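Local coordinates for protein homoserine dehydrogenase (Staphylococcus aureus M1064, PDB 4PG7) that probably catalyses the reversible NAD(P)-dependent reduction of aspartate semialdehyde to homoserine, a hydride transfer in the aspartate pathway of amino acid biosynthesis, at residues F234-K239 with G272-G277; K23-L28 with V58-L63. All blocks are in the same frame, centred on the assembly; numbering follows the deposited sequence.

Contact 1. Residues F234-K239 with G272-G277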
loop_
_atom_site.group_PDB
_atom_site.type_symbol
_atom_site.label_atom_id
_atom_site.label_comp_id
_atom_site.label_asym_id
_atom_site.label_seq_id
_atom_site.Cartn_x
_atom_site.Cartn_y
_atom_site.Cartn_z
ATOM N N PHE A 234 6.771 -4.122 14.751
ATOM C CA PHE A 234 6.675 -4.107 16.194
ATOM C C PHE A 234 7.985 -3.771 16.887
ATOM O O PHE A 234 7.997 -3.670 18.112
ATOM C CB PHE A 234 6.241 -5.474 16.707
ATOM C CG PHE A 234 5.001 -6.008 16.065
ATOM C CD1 PHE A 234 3.862 -5.225 15.968
ATOM C CD2 PHE A 234 4.953 -7.322 15.618
ATOM C CE1 PHE A 234 2.716 -5.729 15.389
ATOM C CE2 PHE A 234 3.799 -7.831 15.054
ATOM C CZ PHE A 234 2.679 -7.038 14.943
ATOM N N ASN A 235 9.077 -3.630 16.125
ATOM C CA ASN A 235 10.407 -3.441 16.695
ATOM C C ASN A 235 10.777 -4.540 17.694
ATOM O O ASN A 235 11.452 -4.296 18.682
ATOM C CB ASN A 235 10.522 -2.059 17.335
ATOM C CG ASN A 235 10.066 -0.946 16.407
ATOM O OD1 ASN A 235 10.386 -0.945 15.219
ATOM N ND2 ASN A 235 9.316 0.007 16.946
ATOM N N GLN A 236 10.328 -5.757 17.414
ATOM C CA GLN A 236 10.635 -6.911 18.244
ATOM C C GLN A 236 11.324 -7.936 17.385
ATOM O O GLN A 236 10.941 -8.152 16.247
ATOM C CB GLN A 236 9.359 -7.540 18.795
ATOM C CG GLN A 236 8.601 -6.663 19.776
ATOM C CD GLN A 236 9.302 -6.526 21.111
ATOM O OE1 GLN A 236 9.485 -5.421 21.610
ATOM N NE2 GLN A 236 9.697 -7.646 21.696
ATOM N N VAL A 237 12.308 -8.600 17.964
ATOM C CA VAL A 237 13.028 -9.650 17.300
ATOM C C VAL A 237 12.421 -10.977 17.695
ATOM O O VAL A 237 12.405 -11.309 18.865
ATOM C CB VAL A 237 14.509 -9.638 17.726
ATOM C CG1 VAL A 237 15.223 -10.886 17.239
ATOM C CG2 VAL A 237 15.202 -8.378 17.223
ATOM N N ILE A 238 11.942 -11.744 16.724
ATOM C CA ILE A 238 11.568 -13.136 16.976
ATOM C C ILE A 238 12.459 -14.035 16.151
ATOM O O ILE A 238 13.030 -13.595 15.171
ATOM C CB ILE A 238 10.081 -13.414 16.656
ATOM C CG1 ILE A 238 9.787 -13.316 15.154
ATOM C CG2 ILE A 238 9.198 -12.458 17.437
ATOM C CD1 ILE A 238 8.361 -13.691 14.795
ATOM N N LYS A 239 12.553 -15.302 16.535
ATOM C CA LYS A 239 13.332 -16.275 15.779
ATOM C C LYS A 239 12.452 -16.976 14.753
ATOM O O LYS A 239 11.234 -17.109 14.954
ATOM C CB LYS A 239 13.914 -17.313 16.741
ATOM C CG LYS A 239 14.869 -16.747 17.795
ATOM C CD LYS A 239 15.230 -17.807 18.840
ATOM N N GLY A 272 1.232 -11.717 12.285
ATOM C CA GLY A 272 1.870 -11.342 13.532
ATOM C C GLY A 272 0.920 -10.521 14.374
ATOM O O GLY A 272 0.387 -9.506 13.904
ATOM N N ILE A 273 0.703 -10.969 15.610
ATOM C CA ILE A 273 -0.158 -10.282 16.581
ATOM C C ILE A 273 0.693 -9.872 17.786
ATOM O O ILE A 273 1.351 -10.709 18.393
ATOM C CB ILE A 273 -1.306 -11.201 17.045
ATOM C CG1 ILE A 273 -2.133 -11.683 15.844
ATOM C CG2 ILE A 273 -2.193 -10.470 18.045
ATOM C CD1 ILE A 273 -3.124 -12.787 16.159
ATOM N N TYR A 274 0.694 -8.583 18.105
ATOM C CA TYR A 274 1.511 -8.039 19.179
ATOM C C TYR A 274 0.584 -7.685 20.326
ATOM O O TYR A 274 -0.109 -6.681 20.260
ATOM C CB TYR A 274 2.257 -6.799 18.691
ATOM C CG TYR A 274 3.259 -6.179 19.654
ATOM C CD1 TYR A 274 3.991 -6.959 20.549
ATOM C CD2 TYR A 274 3.522 -4.812 19.616
ATOM C CE1 TYR A 274 4.926 -6.386 21.397
ATOM C CE2 TYR A 274 4.458 -4.234 20.455
ATOM C CZ TYR A 274 5.154 -5.026 21.349
ATOM O OH TYR A 274 6.079 -4.451 22.189
ATOM N N GLU A 275 0.564 -8.538 21.349
ATOM C CA GLU A 275 -0.311 -8.388 22.524
ATOM C C GLU A 275 0.519 -8.512 23.802
ATOM O O GLU A 275 1.294 -9.460 23.950
ATOM C CB GLU A 275 -1.420 -9.457 22.535
ATOM C CG GLU A 275 -2.555 -9.216 21.550
ATOM N N ASN A 276 0.364 -7.541 24.705
ATOM C CA ASN A 276 0.976 -7.570 26.049
ATOM C C ASN A 276 2.490 -7.790 26.053
ATOM O O ASN A 276 3.004 -8.686 26.723
ATOM C CB ASN A 276 0.277 -8.625 26.911
ATOM C CG ASN A 276 -1.191 -8.310 27.134
ATOM O OD1 ASN A 276 -1.573 -7.150 27.316
ATOM N ND2 ASN A 276 -2.022 -9.343 27.121
ATOM N N GLY A 277 3.196 -6.982 25.273
ATOM C CA GLY A 277 4.650 -7.110 25.150
ATOM C C GLY A 277 5.180 -8.269 24.304
ATOM O O GLY A 277 6.391 -8.350 24.093
HETATM O O HOH W 1 8.086 -9.573 21.627
#

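Contact 2. Residues K23-L28 with V58-L63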
loop_
_atom_site.group_PDB
_atom_site.type_symbol
_atom_site.label_atom_id
_atom_site.label_comp_id
_atom_site.label_asym_id
_atom_site.label_seq_id
_atom_site.Cartn_x
_atom_site.Cartn_y
_atom_site.Cartn_z
ATOM N N LYS A 23 35.380 11.127 -5.136
ATOM C CA LYS A 23 35.320 9.713 -5.493
ATOM C C LYS A 23 34.701 8.921 -4.327
ATOM O O LYS A 23 35.131 9.040 -3.168
ATOM C CB LYS A 23 36.734 9.201 -5.787
ATOM C CG LYS A 23 36.943 8.571 -7.153
ATOM C CD LYS A 23 38.317 7.910 -7.226
ATOM C CE LYS A 23 38.758 7.592 -8.641
ATOM N NZ LYS A 23 38.991 8.798 -9.476
ATOM N N LEU A 24 33.671 8.143 -4.636
ATOM C CA LEU A 24 33.090 7.202 -3.677
ATOM C C LEU A 24 33.553 5.807 -4.059
ATOM O O LEU A 24 33.098 5.240 -5.058
ATOM C CB LEU A 24 31.561 7.275 -3.681
ATOM C CG LEU A 24 30.932 8.073 -2.545
ATOM C CD1 LEU A 24 29.451 8.302 -2.809
ATOM C CD2 LEU A 24 31.113 7.347 -1.222
ATOM N N ASN A 25 34.469 5.265 -3.265
ATOM C CA ASN A 25 35.043 3.955 -3.546
ATOM C C ASN A 25 34.191 2.870 -2.898
ATOM O O ASN A 25 33.945 2.886 -1.686
ATOM C CB ASN A 25 36.476 3.890 -3.045
ATOM C CG ASN A 25 37.437 4.695 -3.913
ATOM O OD1 ASN A 25 37.498 4.511 -5.122
ATOM N ND2 ASN A 25 38.187 5.579 -3.296
ATOM N N ILE A 26 33.690 1.954 -3.715
ATOM C CA ILE A 26 32.830 0.898 -3.202
ATOM C C ILE A 26 33.365 -0.473 -3.588
ATOM O O ILE A 26 34.170 -0.615 -4.520
ATOM C CB ILE A 26 31.361 1.072 -3.667
ATOM C CG1 ILE A 26 31.157 0.655 -5.128
ATOM C CG2 ILE A 26 30.911 2.513 -3.485
ATOM C CD1 ILE A 26 29.688 0.617 -5.537
ATOM N N ALA A 27 32.910 -1.470 -2.851
ATOM C CA ALA A 27 33.135 -2.862 -3.191
ATOM C C ALA A 27 31.812 -3.638 -3.189
ATOM O O ALA A 27 30.908 -3.359 -2.385
ATOM C CB ALA A 27 34.111 -3.474 -2.220
ATOM N N LEU A 28 31.718 -4.606 -4.098
ATOM C CA LEU A 28 30.569 -5.519 -4.167
ATOM C C LEU A 28 30.956 -6.876 -3.652
ATOM O O LEU A 28 32.012 -7.397 -4.023
ATOM C CB LEU A 28 30.100 -5.719 -5.591
ATOM C CG LEU A 28 28.867 -4.951 -5.973
ATOM C CD1 LEU A 28 29.272 -3.496 -6.139
ATOM C CD2 LEU A 28 28.263 -5.546 -7.239
ATOM N N VAL A 58 33.123 4.547 -7.784
ATOM C CA VAL A 58 34.134 3.638 -8.312
ATOM C C VAL A 58 33.977 2.290 -7.638
ATOM O O VAL A 58 34.104 2.162 -6.407
ATOM C CB VAL A 58 35.568 4.168 -8.094
ATOM C CG1 VAL A 58 36.602 3.215 -8.690
ATOM C CG2 VAL A 58 35.722 5.537 -8.728
ATOM N N ILE A 59 33.659 1.299 -8.460
ATOM C CA ILE A 59 33.608 -0.082 -8.027
ATOM C C ILE A 59 35.036 -0.600 -8.051
ATOM O O ILE A 59 35.556 -1.012 -9.093
ATOM C CB ILE A 59 32.700 -0.934 -8.931
ATOM C CG1 ILE A 59 31.286 -0.341 -8.964
ATOM C CG2 ILE A 59 32.673 -2.364 -8.427
ATOM C CD1 ILE A 59 30.327 -1.025 -9.928
ATOM N N LYS A 60 35.672 -0.568 -6.889
ATOM C CA LYS A 60 37.100 -0.871 -6.793
ATOM C C LYS A 60 37.386 -2.366 -6.662
ATOM O O LYS A 60 38.457 -2.822 -7.066
ATOM C CB LYS A 60 37.710 -0.129 -5.604
ATOM C CG LYS A 60 39.225 -0.163 -5.609
ATOM C CD LYS A 60 39.824 0.844 -4.651
ATOM C CE LYS A 60 41.334 0.644 -4.555
ATOM N NZ LYS A 60 41.836 1.235 -3.296
ATOM N N HIS A 61 36.460 -3.117 -6.060
ATOM C CA HIS A 61 36.613 -4.560 -5.891
ATOM C C HIS A 61 35.251 -5.244 -6.044
ATOM O O HIS A 61 34.227 -4.719 -5.606
ATOM C CB HIS A 61 37.149 -4.927 -4.491
ATOM C CG HIS A 61 38.419 -4.231 -4.097
ATOM N ND1 HIS A 61 39.655 -4.615 -4.563
ATOM C CD2 HIS A 61 38.646 -3.207 -3.245
ATOM C CE1 HIS A 61 40.589 -3.833 -4.050
ATOM N NE2 HIS A 61 40.000 -2.966 -3.245
ATOM N N ILE A 62 35.260 -6.428 -6.634
ATOM C CA ILE A 62 34.120 -7.310 -6.601
ATOM C C ILE A 62 34.564 -8.658 -6.066
ATOM O O ILE A 62 35.447 -9.293 -6.630
ATOM C CB ILE A 62 33.462 -7.460 -7.988
ATOM C CG1 ILE A 62 33.052 -6.081 -8.529
ATOM C CG2 ILE A 62 32.223 -8.340 -7.876
ATOM C CD1 ILE A 62 32.510 -6.079 -9.954
ATOM N N LEU A 63 33.988 -9.073 -4.946
ATOM C CA LEU A 63 34.232 -10.407 -4.417
ATOM C C LEU A 63 33.381 -11.412 -5.189
ATOM O O LEU A 63 32.154 -11.260 -5.292
ATOM C CB LEU A 63 33.903 -10.486 -2.920
ATOM C CG LEU A 63 34.169 -11.828 -2.214
ATOM C CD1 LEU A 63 35.663 -12.067 -2.032
ATOM C CD2 LEU A 63 33.484 -11.875 -0.853
#

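Contact 1. Residues F234-K239 with G272-G277
Gly272 and Tyr274, on a strand of an antiparallel beta hairpin, form the platform on which Phe234, the last residue of helix 220-234, is seated. Gly272 has no side chain on the side facing the helix, and the edge of the Phe234 ring meets its backbone instead: CZ of Phe234 lies 3.5 Å from O of Gly272, close to the ring plane. Ile273 turns its side chain away, toward Lys173 of strand 171-177. Tyr274 carries most of the contact. Its CB stands over the face of the Phe234 ring, 3.6 Å from the centroid and 15° off the normal, a CH-pi contact. With Tyr274 CG anti to its own N (chi1 -175°), the ring extends past Phe234 in the opposite direction, and Phe234 CB lies over one face of it, 4.0 Å from Tyr274 CD2. The rings themselves meet obliquely, with centroids 5.1 Å apart and planes at 37°. Val279, on the return strand 278-289, touches Phe234, Gln236 and Tyr274, and Ile171 of strand 171-177 also packs on Phe234. Further out, Gln236 crosses Tyr274 at about a right angle, its CG 4.0 Å from Tyr274 CE1. Gln236 OE1 and Tyr274 OH are 3.6 Å apart and form no hydrogen bond. Positive phi at Asn276 and Gly277 turns the hairpin, bringing the Gly277 carbonyl round to face Gln236. A water donates to Gly277 O at 3.2 Å; its other link, to Gln236 NE2, is weak and doubtful, being modelled at only 2.5 Å.

Contact 2. Residues K23-L28 with V58-L63
Strands 23-28 and 58-63 run parallel, their short axes 4.6 Å apart at 38°, and five backbone hydrogen bonds join them, from Val58 N to Leu24 O through to Leu63 N to Leu28 O. Ile26 pairs with Ile59 but Leu28 with Ile62, one residue more on the second strand; this is a beta bulge around Lys60, whose N still reaches Ile26 O at 2.8 Å. The methyl Val58 CG2 rests against the aliphatic chain of Lys23, 3.6 Å from CG. Beside it, Asn25 and Val58 point the same way, with Asn25 OD1 3.6 Å from Val58 CB. On the other face the chi1 of Ile26, 76°, wedges CG1 between backbone N and carbonyl carbon, and its CD1 meets Ile59 CG1 at 3.9 Å; Leu28 CB lies 4.1 Å from Ile62 CG2. Lys60 NZ hydrogen-bonds Ser92 OG and forms a salt bridge with Asp90, whose OD2 also takes a hydrogen bond from His61 NE2. In this Rossmann-type beta-alpha-beta unit, helix 33-53 covers Ile26, Leu28 and Ile59, helix 84-88 lies against Ala27 and His61, and strand 95-98 continues the sheet beyond Ala27.

How the contacts relate
From the N terminus, contact 2 comes first: strand 22-29 leads through helix 33-53 and returns as strand 55-63, closing a loop of 29 residues, mostly helix, in the probable nucleotide-binding domain. Contact 1 opens only after contact 2 has closed, so the two are in series and neither nest nor cross. It closes a loop of 32 residues that includes strand 244-245, helix 253-262 and most of strand 264-275, and with them Arg246, Gly250 and Thr252 of the lysine pocket, tying the end of helix 220-234 to the large mixed sheet. Contact 1 and contact 2 have centres about 38 Å apart and nearest atoms about 26 Å apart, and secure separate parts of the chain.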